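Local coordinates for glycosyl hydrolase (Rhizobium leguminosarum bv. trifolii, PDB 5NDX), which probably hydrolyses O-glycosidic bonds as a glycoside hydrolase of family 39, the bacterial orthologue of human alpha-L-iduronidase, at residues G226-K234 / P268-W278; G258-D267 / A305-H314. The protein carries 2 engineered substitutions. All coordinates share one frame; numbering follows the deposited sequence.

How the interactions relate
Interactions 1 and 2 adjoin along the chain: D267 closes one segment of interaction 2, and P268 opens one segment of interaction 1. Their centres lie about 21 Å apart. Interaction 2 pairs two neighbouring barrel strands, and interaction 1 joins loops that follow strands 216-219 and 261-263. Both reach the same 8U8 molecule, chain M: G271 and W272 of interaction 1 bind its carboxylate through backbone N-H groups, while E265 and D313 of interaction 2 take its hydroxyls. The predicted proton-donor position, occupied here by the altered residue Q146, is about 4 Å from E265 and about 7 Å from L270, side chain to side chain. A second 8U8, chain N, lies over one face of the F309 ring.

Interaction 1. Residues G226-K234 / P268-W278; sequences GSKEDLTPK and PQLGWSDHHSW. With 8U8 ((2~{R},3~{S},4~{S},5~{R},6~{S})-6-(4-methyl-2-oxidanylidene-chromen-7-yl)oxy-3,4,5-tris(oxidanyl)oxane-2-carboxylic acid), chain M; SO4 (sulfate ion), chain C.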
loop_
_atom_site.group_PDB
_atom_site.type_symbol
_atom_site.label_atom_id
_atom_site.label_comp_id
_atom_site.label_asym_id
_atom_site.label_seq_id
_atom_site.Cartn_x
_atom_site.Cartn_y
_atom_site.Cartn_z
ATOM N N GLY A 226 11.649 9.590 -15.185
ATOM C CA GLY A 226 11.058 8.659 -16.140
ATOM C C GLY A 226 12.019 8.416 -17.289
ATOM O O GLY A 226 12.683 9.334 -17.682
ATOM N N SER A 227 12.135 7.166 -17.763
ATOM C CA SER A 227 12.977 6.846 -18.900
ATOM C C SER A 227 12.649 5.449 -19.386
ATOM O O SER A 227 12.176 4.624 -18.625
ATOM C CB SER A 227 14.445 6.886 -18.444
ATOM O OG SER A 227 15.279 6.485 -19.460
ATOM N N LYS A 228 13.017 5.153 -20.624
ATOM C CA LYS A 228 13.052 3.782 -21.121
ATOM C C LYS A 228 14.272 3.050 -20.621
ATOM O O LYS A 228 14.296 1.809 -20.661
ATOM C CB LYS A 228 13.154 3.734 -22.651
ATOM C CG LYS A 228 12.117 4.516 -23.406
ATOM C CD LYS A 228 10.771 3.963 -23.080
ATOM C CE LYS A 228 9.682 4.669 -23.879
ATOM N NZ LYS A 228 8.424 4.110 -23.312
ATOM N N GLU A 229 15.285 3.798 -20.195
ATOM C CA GLU A 229 16.473 3.203 -19.585
ATOM C C GLU A 229 16.204 2.914 -18.130
ATOM O O GLU A 229 15.442 3.638 -17.495
ATOM C CB GLU A 229 17.683 4.127 -19.680
ATOM C CG GLU A 229 18.389 3.989 -21.025
ATOM C CD GLU A 229 17.604 4.591 -22.141
ATOM O OE1 GLU A 229 17.359 5.785 -22.036
ATOM O OE2 GLU A 229 17.223 3.881 -23.074
ATOM N N ASP A 230 16.861 1.897 -17.609
ATOM C CA ASP A 230 16.846 1.618 -16.163
ATOM C C ASP A 230 17.742 2.525 -15.355
ATOM O O ASP A 230 18.786 2.129 -14.833
ATOM C CB ASP A 230 17.190 0.155 -15.881
ATOM C CG ASP A 230 16.055 -0.785 -16.238
ATOM O OD1 ASP A 230 14.951 -0.355 -16.596
ATOM O OD2 ASP A 230 16.273 -1.992 -16.169
ATOM N N LEU A 231 17.329 3.771 -15.248
ATOM C CA LEU A 231 18.026 4.702 -14.421
ATOM C C LEU A 231 17.887 4.252 -12.954
ATOM O O LEU A 231 16.937 3.532 -12.583
ATOM C CB LEU A 231 17.433 6.100 -14.630
ATOM C CG LEU A 231 17.459 6.654 -16.058
ATOM C CD1 LEU A 231 16.918 8.084 -16.040
ATOM C CD2 LEU A 231 18.818 6.644 -16.718
ATOM N N THR A 232 18.864 4.657 -12.156
ATOM C CA THR A 232 19.019 4.190 -10.785
ATOM C C THR A 232 18.260 5.112 -9.807
ATOM O O THR A 232 18.568 6.281 -9.733
ATOM C CB THR A 232 20.514 4.126 -10.421
ATOM O OG1 THR A 232 21.109 3.088 -11.211
ATOM C CG2 THR A 232 20.684 3.733 -8.970
ATOM N N PRO A 233 17.243 4.613 -9.100
ATOM C CA PRO A 233 16.625 5.475 -8.054
ATOM C C PRO A 233 17.633 6.090 -7.061
ATOM O O PRO A 233 18.540 5.407 -6.636
ATOM C CB PRO A 233 15.697 4.507 -7.299
ATOM C CG PRO A 233 15.341 3.462 -8.326
ATOM C CD PRO A 233 16.616 3.282 -9.150
ATOM N N LYS A 234 17.490 7.367 -6.735
ATOM C CA LYS A 234 18.300 8.042 -5.696
ATOM C C LYS A 234 17.404 8.245 -4.456
ATOM O O LYS A 234 16.737 9.259 -4.330
ATOM C CB LYS A 234 18.812 9.432 -6.198
ATOM C CG LYS A 234 20.047 9.395 -7.097
ATOM C CD LYS A 234 19.953 8.265 -8.124
ATOM C CE LYS A 234 20.951 8.263 -9.314
ATOM N NZ LYS A 234 20.198 8.555 -10.586
ATOM N N PRO A 268 9.891 4.843 -6.657
ATOM C CA PRO A 268 11.320 4.911 -6.955
ATOM C C PRO A 268 11.623 5.503 -8.318
ATOM O O PRO A 268 12.662 6.135 -8.495
ATOM C CB PRO A 268 11.792 3.467 -6.829
ATOM C CG PRO A 268 10.592 2.646 -6.535
ATOM C CD PRO A 268 9.405 3.481 -6.404
ATOM N N GLN A 269 10.728 5.319 -9.279
ATOM C CA GLN A 269 10.918 5.918 -10.598
ATOM C C GLN A 269 9.611 6.414 -11.188
ATOM O O GLN A 269 8.574 5.702 -11.170
ATOM C CB GLN A 269 11.588 4.933 -11.551
ATOM C CG GLN A 269 11.962 5.536 -12.918
ATOM C CD GLN A 269 12.891 4.677 -13.770
ATOM O OE1 GLN A 269 13.057 3.470 -13.542
ATOM N NE2 GLN A 269 13.509 5.304 -14.772
ATOM N N LEU A 270 9.656 7.630 -11.721
ATOM C CA LEU A 270 8.554 8.190 -12.530
ATOM C C LEU A 270 8.170 7.295 -13.702
ATOM O O LEU A 270 9.004 6.539 -14.224
ATOM C CB LEU A 270 8.884 9.607 -13.041
ATOM C CG LEU A 270 8.772 10.663 -11.948
ATOM C CD1 LEU A 270 9.949 11.660 -11.902
ATOM C CD2 LEU A 270 7.395 11.389 -12.013
ATOM N N GLY A 271 6.898 7.369 -14.098
ATOM C CA GLY A 271 6.410 6.667 -15.337
ATOM C C GLY A 271 6.044 5.183 -15.140
ATOM O O GLY A 271 6.782 4.287 -15.535
ATOM N N TRP A 272 4.881 4.948 -14.538
ATOM C CA TRP A 272 4.462 3.606 -14.117
ATOM C C TRP A 272 4.442 2.583 -15.229
ATOM O O TRP A 272 4.659 1.370 -14.993
ATOM C CB TRP A 272 3.051 3.661 -13.494
ATOM C CG TRP A 272 1.903 3.777 -14.455
ATOM C CD1 TRP A 272 1.285 4.935 -14.855
ATOM C CD2 TRP A 272 1.219 2.718 -15.120
ATOM N NE1 TRP A 272 0.270 4.648 -15.723
ATOM C CE2 TRP A 272 0.208 3.300 -15.906
ATOM C CE3 TRP A 272 1.369 1.336 -15.138
ATOM C CZ2 TRP A 272 -0.649 2.549 -16.691
ATOM C CZ3 TRP A 272 0.525 0.580 -15.925
ATOM C CH2 TRP A 272 -0.468 1.178 -16.696
ATOM N N SER A 273 4.082 3.039 -16.424
ATOM C CA SER A 273 3.875 2.125 -17.534
ATOM C C SER A 273 5.144 1.798 -18.343
ATOM O O SER A 273 5.110 0.920 -19.207
ATOM C CB SER A 273 2.788 2.655 -18.478
ATOM O OG SER A 273 3.269 3.808 -19.157
ATOM N N ASP A 274 6.262 2.447 -18.080
ATOM C CA ASP A 274 7.528 2.022 -18.694
ATOM C C ASP A 274 7.935 0.654 -18.129
ATOM O O ASP A 274 7.476 0.291 -17.050
ATOM C CB ASP A 274 8.619 3.039 -18.381
ATOM C CG ASP A 274 8.403 4.349 -19.114
ATOM O OD1 ASP A 274 7.915 4.277 -20.247
ATOM O OD2 ASP A 274 8.742 5.417 -18.570
ATOM N N HIS A 275 8.721 -0.118 -18.885
ATOM C CA HIS A 275 9.111 -1.451 -18.458
ATOM C C HIS A 275 10.439 -1.406 -17.685
ATOM O O HIS A 275 11.470 -1.026 -18.230
ATOM C CB HIS A 275 9.178 -2.392 -19.641
ATOM C CG HIS A 275 7.871 -2.517 -20.316
ATOM N ND1 HIS A 275 6.860 -3.303 -19.823
ATOM C CD2 HIS A 275 7.359 -1.878 -21.393
ATOM C CE1 HIS A 275 5.807 -3.205 -20.601
ATOM N NE2 HIS A 275 6.086 -2.354 -21.570
ATOM N N HIS A 276 10.331 -1.634 -16.374
ATOM C CA HIS A 276 11.481 -1.750 -15.502
ATOM C C HIS A 276 11.204 -3.005 -14.666
ATOM O O HIS A 276 10.355 -2.990 -13.744
ATOM C CB HIS A 276 11.602 -0.524 -14.617
ATOM C CG HIS A 276 11.716 0.771 -15.355
ATOM N ND1 HIS A 276 12.839 1.118 -16.084
ATOM C CD2 HIS A 276 10.856 1.812 -15.470
ATOM C CE1 HIS A 276 12.668 2.320 -16.602
ATOM N NE2 HIS A 276 11.472 2.755 -16.255
ATOM N N SER A 277 11.906 -4.075 -15.006
ATOM C CA SER A 277 11.654 -5.411 -14.516
ATOM C C SER A 277 11.840 -5.643 -13.004
ATOM O O SER A 277 11.235 -6.543 -12.426
ATOM C CB SER A 277 12.472 -6.415 -15.301
ATOM O OG SER A 277 11.895 -6.573 -16.586
ATOM N N TRP A 278 12.636 -4.798 -12.387
ATOM C CA TRP A 278 12.792 -4.811 -10.972
ATOM C C TRP A 278 11.485 -4.591 -10.176
ATOM O O TRP A 278 11.437 -4.963 -9.011
ATOM C CB TRP A 278 13.850 -3.798 -10.516
ATOM C CG TRP A 278 13.768 -2.427 -11.002
ATOM C CD1 TRP A 278 14.516 -1.882 -12.043
ATOM C CD2 TRP A 278 13.006 -1.347 -10.451
ATOM N NE1 TRP A 278 14.196 -0.562 -12.191
ATOM C CE2 TRP A 278 13.282 -0.207 -11.228
ATOM C CE3 TRP A 278 12.057 -1.249 -9.407
ATOM C CZ2 TRP A 278 12.706 1.030 -10.961
ATOM C CZ3 TRP A 278 11.528 -0.039 -9.115
ATOM C CH2 TRP A 278 11.848 1.097 -9.888
HETATM C C15 8U8 M . 4.163 15.658 -16.949
HETATM C C13 8U8 M . 4.830 15.671 -15.703
HETATM C C14 8U8 M . 5.791 16.659 -15.470
HETATM C C16 8U8 M . 6.445 16.732 -14.238
HETATM O O9 8U8 M . 7.300 17.608 -14.118
HETATM O O8 8U8 M . 6.177 15.826 -13.230
HETATM C C11 8U8 M . 5.159 14.917 -13.381
HETATM C C10 8U8 M . 4.815 14.104 -12.296
HETATM C C12 8U8 M . 4.482 14.820 -14.627
HETATM C C7 8U8 M . 3.425 13.894 -14.723
HETATM C C8 8U8 M . 3.081 13.087 -13.633
HETATM C C9 8U8 M . 3.777 13.174 -12.416
HETATM O O2 8U8 M . 3.450 12.424 -11.303
HETATM C C5 8U8 M . 2.777 11.106 -11.352
HETATM O O1 8U8 M . 3.445 10.284 -12.321
HETATM C C1 8U8 M . 2.801 9.155 -12.772
HETATM C C6 8U8 M . 3.866 8.220 -12.863
HETATM O O7 8U8 M . 3.721 7.317 -13.678
HETATM O O6 8U8 M . 4.802 8.391 -12.103
HETATM C C2 8U8 M . 1.761 8.503 -11.810
HETATM O O5 8U8 M . 2.468 7.775 -10.784
HETATM C C3 8U8 M . 0.720 9.542 -11.202
HETATM O O4 8U8 M . -0.546 9.285 -11.704
HETATM C C4 8U8 M . 1.139 11.018 -11.495
HETATM O O3 8U8 M . 0.334 11.909 -10.620
HETATM S S SO4 C . 8.191 0.096 -24.812
HETATM O O1 SO4 C . 7.418 1.112 -24.182
HETATM O O2 SO4 C . 9.173 -0.371 -23.884
HETATM O O3 SO4 C . 8.797 0.743 -25.939
HETATM O O4 SO4 C . 7.420 -1.026 -25.246
HETATM O O HOH W 1 10.174 5.283 -16.490
HETATM O O HOH W 2 11.845 0.430 -20.665
HETATM O O HOH W 3 14.333 -3.789 -16.543
HETATM O O HOH W 4 13.869 -2.032 -18.951
HETATM O O HOH W 5 15.164 1.810 -13.602
#
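D230 and H276 join these loops side chain to side chain: H276 ND1 donates to D230 OD1 at 2.6 Å, almost straight at 173°. The acceptor lies in the imidazole plane, but the bond meets OD1 on its anti side and the carboxylate is turned 49° from the ring. H276 has CG beside its own backbone N (chi1 -58°), which swings the ring edge into the bend of 226-234, where CE1 comes within 3.2 Å of E229 O. On its far side NE2 lies 2.9 Å from a water that accepts from S227 N. Over the centre of one ring face sits OE1 of Q269, whose NE2 is bonded to N225 O; a further water joins OE1 to L231 O and W278 NE1. Swapping H276 for a leucine would probably leave the D230 carboxylate without its ring partner and the Q269 oxygen facing a hydrocarbon.

K228 points away at its base, but a bend at chi2 brings NZ back to D274 OD1, a 3.1 Å salt bridge on the syn side with the two side chains crossing at about a right angle. The same ammonium makes a weak bond to a sulfate, probably from the crystallisation liquor. P233 CG rests on P268 CB at 3.9 Å.

Beyond these contacts, G271 N and W272 N donate to the 8U8 (chain M) carboxylate, at 3.1 Å to O6 and 2.8 Å to O7. This is the loop architecture of a TIM-barrel glycosidase, where segments following the strands build the substrate site.

Interaction 2. Residues G258-D267 / A305-H314; sequences GLPIVNDECD and ANFTFLSSDH. Unlike the reference sequence in segment 305-314: S312 (reference Asn). With 8U8 ((2~{R},3~{S},4~{S},5~{R},6~{S})-6-(4-methyl-2-oxidanylidene-chromen-7-yl)oxy-3,4,5-tris(oxidanyl)oxane-2-carboxylic acid), chain M; 8U8 ((2~{R},3~{S},4~{S},5~{R},6~{S})-6-(4-methyl-2-oxidanylidene-chromen-7-yl)oxy-3,4,5-tris(oxidanyl)oxane-2-carboxylic acid), chain N.
Two neighbouring parallel strands of the TIM barrel, 261-263 and 307-310, meet here at 19° and run on into the sugar site. At their start N306 is tied by three bonds: its ND2 donates to G258 O at 3.2 Å across the contact, I261 N donates to its carbonyl oxygen, and T308 OG1, from within its own segment, reaches that same oxygen from the opposite face. I261 O takes T308 N and also lies over one face of the F307 ring, offset toward its rim. A beta bulge follows, the pairing slipping by one residue so that V262 sits against F309 and N263 against L310. N263 OD1 then accepts from E265 N, an Asx turn that leads the chain off the strand, while its ND2 is held by E221 O.

V262, T308 and F309 line the pocket of the second 8U8 (chain N), whose coumarin lies over one face of the F309 ring, offset toward its rim, with C8 3.5 Å from F309 CD1. Past the strands, C266 CB packs on L310 CG at 3.8 Å, and D267 OD1 receives D313 N through its syn lone pair at 2.8 Å. D313 carries CG opposite the backbone N (chi1 -163°), which lays its carboxylate alongside that of E265, stacked with planes 23° apart. K222 bridges to E265 and D267, and R57 to E265. In the model the O3 and O5 hydroxyls of the first 8U8 (chain M) donate to E265 OE2 and D313 OD2, each at a very short 2.5 Å; the exact fit beside E265 is doubtful.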
loop_
_atom_site.group_PDB
_atom_site.type_symbol
_atom_site.label_atom_id
_atom_site.label_comp_id
_atom_site.label_asym_id
_atom_site.label_seq_id
_atom_site.Cartn_x
_atom_site.Cartn_y
_atom_site.Cartn_z
ATOM N N GLY A 258 5.451 23.622 10.700
ATOM C CA GLY A 258 5.130 22.524 11.596
ATOM C C GLY A 258 3.917 21.669 11.204
ATOM O O GLY A 258 3.632 20.688 11.895
ATOM N N LEU A 259 3.247 21.996 10.098
ATOM C CA LEU A 259 2.105 21.210 9.636
ATOM C C LEU A 259 2.507 19.776 9.192
ATOM O O LEU A 259 3.660 19.518 8.847
ATOM C CB LEU A 259 1.382 21.890 8.466
ATOM C CG LEU A 259 0.515 23.123 8.786
ATOM C CD1 LEU A 259 0.003 23.770 7.498
ATOM C CD2 LEU A 259 -0.648 22.776 9.709
ATOM N N PRO A 260 1.553 18.857 9.226
ATOM C CA PRO A 260 1.810 17.533 8.673
ATOM C C PRO A 260 2.300 17.614 7.221
ATOM O O PRO A 260 1.763 18.382 6.423
ATOM C CB PRO A 260 0.457 16.814 8.821
ATOM C CG PRO A 260 -0.215 17.490 10.015
ATOM C CD PRO A 260 0.267 18.932 9.966
ATOM N N ILE A 261 3.372 16.896 6.937
ATOM C CA ILE A 261 3.970 16.822 5.578
ATOM C C ILE A 261 3.643 15.469 4.987
ATOM O O ILE A 261 3.812 14.427 5.663
ATOM C CB ILE A 261 5.503 16.957 5.625
ATOM C CG1 ILE A 261 5.908 18.251 6.342
ATOM C CG2 ILE A 261 6.101 16.959 4.219
ATOM C CD1 ILE A 261 5.378 19.526 5.693
ATOM N N VAL A 262 3.193 15.476 3.736
ATOM C CA VAL A 262 2.746 14.268 3.059
ATOM C C VAL A 262 3.461 14.174 1.709
ATOM O O VAL A 262 3.515 15.169 0.979
ATOM C CB VAL A 262 1.238 14.348 2.872
ATOM C CG1 VAL A 262 0.733 13.244 1.946
ATOM C CG2 VAL A 262 0.564 14.302 4.247
ATOM N N ASN A 263 4.085 13.036 1.426
ATOM C CA ASN A 263 4.506 12.693 0.070
ATOM C C ASN A 263 3.406 11.783 -0.482
ATOM O O ASN A 263 3.341 10.624 -0.144
ATOM C CB ASN A 263 5.848 12.024 0.062
ATOM C CG ASN A 263 6.397 11.775 -1.331
ATOM O OD1 ASN A 263 5.673 11.751 -2.334
ATOM N ND2 ASN A 263 7.686 11.518 -1.382
ATOM N N ASP A 264 2.581 12.322 -1.365
ATOM C CA ASP A 264 1.378 11.650 -1.833
ATOM C C ASP A 264 1.614 10.729 -3.040
ATOM O O ASP A 264 0.665 10.093 -3.533
ATOM C CB ASP A 264 0.233 12.702 -2.082
ATOM C CG ASP A 264 0.585 13.750 -3.137
ATOM O OD1 ASP A 264 1.689 13.666 -3.781
ATOM O OD2 ASP A 264 -0.249 14.659 -3.379
ATOM N N GLU A 265 2.850 10.677 -3.533
ATOM C CA GLU A 265 3.213 9.782 -4.629
ATOM C C GLU A 265 4.686 9.482 -4.583
ATOM O O GLU A 265 5.488 10.119 -5.286
ATOM C CB GLU A 265 2.922 10.417 -5.996
ATOM C CG GLU A 265 1.581 10.123 -6.557
ATOM C CD GLU A 265 1.414 10.708 -7.945
ATOM O OE1 GLU A 265 2.257 10.414 -8.830
ATOM O OE2 GLU A 265 0.419 11.419 -8.156
ATOM N N CYS A 266 5.070 8.543 -3.759
ATOM C CA CYS A 266 6.457 8.345 -3.524
ATOM C C CYS A 266 6.851 7.016 -4.182
ATOM O O CYS A 266 6.635 5.968 -3.597
ATOM C CB CYS A 266 6.707 8.347 -2.058
ATOM S SG CYS A 266 8.432 8.128 -1.596
ATOM N N ASP A 267 7.343 7.078 -5.412
ATOM C CA ASP A 267 7.742 5.894 -6.156
ATOM C C ASP A 267 9.239 5.981 -6.492
ATOM O O ASP A 267 9.791 7.063 -6.590
ATOM C CB ASP A 267 6.881 5.752 -7.434
ATOM C CG ASP A 267 5.371 5.789 -7.117
ATOM O OD1 ASP A 267 4.830 4.806 -6.512
ATOM O OD2 ASP A 267 4.752 6.821 -7.462
ATOM N N ALA A 305 10.894 17.251 10.747
ATOM C CA ALA A 305 9.651 17.742 10.217
ATOM C C ALA A 305 8.542 16.862 10.709
ATOM O O ALA A 305 8.795 15.752 11.166
ATOM C CB ALA A 305 9.694 17.716 8.709
ATOM N N ASN A 306 7.301 17.327 10.596
ATOM C CA ASN A 306 6.151 16.543 11.032
ATOM C C ASN A 306 5.710 15.594 9.886
ATOM O O ASN A 306 4.592 15.674 9.376
ATOM C CB ASN A 306 5.029 17.528 11.442
ATOM C CG ASN A 306 3.863 16.872 12.123
ATOM O OD1 ASN A 306 3.911 15.704 12.473
ATOM N ND2 ASN A 306 2.811 17.644 12.351
ATOM N N PHE A 307 6.578 14.658 9.504
ATOM C CA PHE A 307 6.307 13.828 8.324
ATOM C C PHE A 307 5.241 12.807 8.703
ATOM O O PHE A 307 5.421 12.071 9.634
ATOM C CB PHE A 307 7.549 13.135 7.775
ATOM C CG PHE A 307 7.308 12.504 6.446
ATOM C CD1 PHE A 307 7.418 13.250 5.273
ATOM C CD2 PHE A 307 6.901 11.182 6.364
ATOM C CE1 PHE A 307 7.129 12.665 4.052
ATOM C CE2 PHE A 307 6.643 10.585 5.146
ATOM C CZ PHE A 307 6.755 11.339 3.987
ATOM N N THR A 308 4.138 12.767 7.974
ATOM C CA THR A 308 2.947 12.051 8.415
ATOM C C THR A 308 2.445 10.913 7.522
ATOM O O THR A 308 1.800 9.977 8.042
ATOM C CB THR A 308 1.813 13.099 8.632
ATOM O OG1 THR A 308 2.233 13.994 9.674
ATOM C CG2 THR A 308 0.516 12.475 9.067
ATOM N N PHE A 309 2.618 11.018 6.207
ATOM C CA PHE A 309 2.111 10.003 5.305
ATOM C C PHE A 309 2.946 9.943 4.025
ATOM O O PHE A 309 3.388 10.953 3.512
ATOM C CB PHE A 309 0.662 10.304 4.996
ATOM C CG PHE A 309 -0.068 9.249 4.239
ATOM C CD1 PHE A 309 -0.220 7.999 4.754
ATOM C CD2 PHE A 309 -0.706 9.559 3.066
ATOM C CE1 PHE A 309 -0.954 7.033 4.096
ATOM C CE2 PHE A 309 -1.445 8.609 2.379
ATOM C CZ PHE A 309 -1.544 7.323 2.890
ATOM N N LEU A 310 3.168 8.729 3.565
ATOM C CA LEU A 310 3.922 8.449 2.342
ATOM C C LEU A 310 3.059 7.467 1.575
ATOM O O LEU A 310 2.765 6.376 2.072
ATOM C CB LEU A 310 5.267 7.869 2.708
ATOM C CG LEU A 310 6.214 7.500 1.579
ATOM C CD1 LEU A 310 7.604 7.483 2.152
ATOM C CD2 LEU A 310 5.886 6.152 0.972
ATOM N N SER A 311 2.559 7.867 0.418
ATOM C CA SER A 311 1.711 6.978 -0.379
ATOM C C SER A 311 2.504 6.559 -1.618
ATOM O O SER A 311 3.103 7.386 -2.282
ATOM C CB SER A 311 0.426 7.702 -0.763
ATOM O OG SER A 311 -0.503 6.903 -1.474
ATOM N N SER A 312 2.455 5.287 -1.921
ATOM C CA SER A 312 2.939 4.721 -3.159
ATOM C C SER A 312 1.882 4.914 -4.240
ATOM O O SER A 312 0.747 5.209 -3.941
ATOM C CB SER A 312 3.240 3.243 -2.927
ATOM O OG SER A 312 4.342 3.162 -2.066
ATOM N N ASP A 313 2.253 4.882 -5.490
ATOM C CA ASP A 313 1.274 5.045 -6.561
ATOM C C ASP A 313 1.379 3.868 -7.525
ATOM O O ASP A 313 1.730 4.014 -8.686
ATOM C CB ASP A 313 1.517 6.383 -7.207
ATOM C CG ASP A 313 0.358 6.831 -8.024
ATOM O OD1 ASP A 313 -0.768 6.870 -7.488
ATOM O OD2 ASP A 313 0.596 7.153 -9.190
ATOM N N HIS A 314 1.128 2.682 -6.977
ATOM C CA HIS A 314 1.497 1.423 -7.593
ATOM C C HIS A 314 0.371 0.427 -7.741
ATOM O O HIS A 314 0.628 -0.776 -7.922
ATOM C CB HIS A 314 2.735 0.815 -6.936
ATOM C CG HIS A 314 2.583 0.344 -5.509
ATOM N ND1 HIS A 314 1.456 0.526 -4.722
ATOM C CD2 HIS A 314 3.466 -0.320 -4.736
ATOM C CE1 HIS A 314 1.658 -0.006 -3.535
ATOM N NE2 HIS A 314 2.865 -0.540 -3.523
HETATM C C15 8U8 M . 4.163 15.658 -16.949
HETATM C C13 8U8 M . 4.830 15.671 -15.703
HETATM C C14 8U8 M . 5.791 16.659 -15.470
HETATM C C16 8U8 M . 6.445 16.732 -14.238
HETATM O O9 8U8 M . 7.300 17.608 -14.118
HETATM O O8 8U8 M . 6.177 15.826 -13.230
HETATM C C11 8U8 M . 5.159 14.917 -13.381
HETATM C C10 8U8 M . 4.815 14.104 -12.296
HETATM C C12 8U8 M . 4.482 14.820 -14.627
HETATM C C7 8U8 M . 3.425 13.894 -14.723
HETATM C C8 8U8 M . 3.081 13.087 -13.633
HETATM C C9 8U8 M . 3.777 13.174 -12.416
HETATM O O2 8U8 M . 3.450 12.424 -11.303
HETATM C C5 8U8 M . 2.777 11.106 -11.352
HETATM O O1 8U8 M . 3.445 10.284 -12.321
HETATM C C1 8U8 M . 2.801 9.155 -12.772
HETATM C C6 8U8 M . 3.866 8.220 -12.863
HETATM O O7 8U8 M . 3.721 7.317 -13.678
HETATM O O6 8U8 M . 4.802 8.391 -12.103
HETATM C C2 8U8 M . 1.761 8.503 -11.810
HETATM O O5 8U8 M . 2.468 7.775 -10.784
HETATM C C3 8U8 M . 0.720 9.542 -11.202
HETATM O O4 8U8 M . -0.546 9.285 -11.704
HETATM C C4 8U8 M . 1.139 11.018 -11.495
HETATM O O3 8U8 M . 0.334 11.909 -10.620
HETATM C C15 8U8 N . -3.141 13.172 4.038
HETATM C C13 8U8 N . -2.893 13.044 5.408
HETATM C C14 8U8 N . -2.712 14.176 6.191
HETATM C C16 8U8 N . -2.545 14.054 7.563
HETATM O O9 8U8 N . -2.332 15.057 8.231
HETATM O O8 8U8 N . -2.479 12.825 8.143
HETATM C C11 8U8 N . -2.703 11.717 7.406
HETATM C C10 8U8 N . -2.718 10.535 8.104
HETATM C C12 8U8 N . -2.904 11.794 6.035
HETATM C C7 8U8 N . -3.143 10.600 5.354
HETATM C C8 8U8 N . -3.150 9.399 6.056
HETATM C C9 8U8 N . -2.948 9.351 7.437
HETATM O O2 8U8 N . -2.983 8.140 8.083
HETATM C C5 8U8 N . -3.235 8.113 9.513
HETATM O O1 8U8 N . -1.904 8.260 10.038
HETATM C C1 8U8 N . -1.716 8.138 11.467
HETATM C C6 8U8 N . -2.452 9.284 12.246
HETATM O O7 8U8 N . -2.681 10.362 11.662
HETATM O O6 8U8 N . -2.826 9.022 13.399
HETATM C C2 8U8 N . -2.235 6.753 11.846
HETATM O O5 8U8 N . -2.076 6.477 13.272
HETATM C C3 8U8 N . -3.715 6.609 11.424
HETATM O O4 8U8 N . -4.114 5.295 11.714
HETATM C C4 8U8 N . -3.848 6.818 9.914
HETATM O O3 8U8 N . -5.216 6.798 9.499
HETATM O O HOH W 6 6.294 19.875 9.444
HETATM O O HOH W 7 -0.320 7.650 -4.267
HETATM O O HOH W 8 6.759 3.328 -3.045
#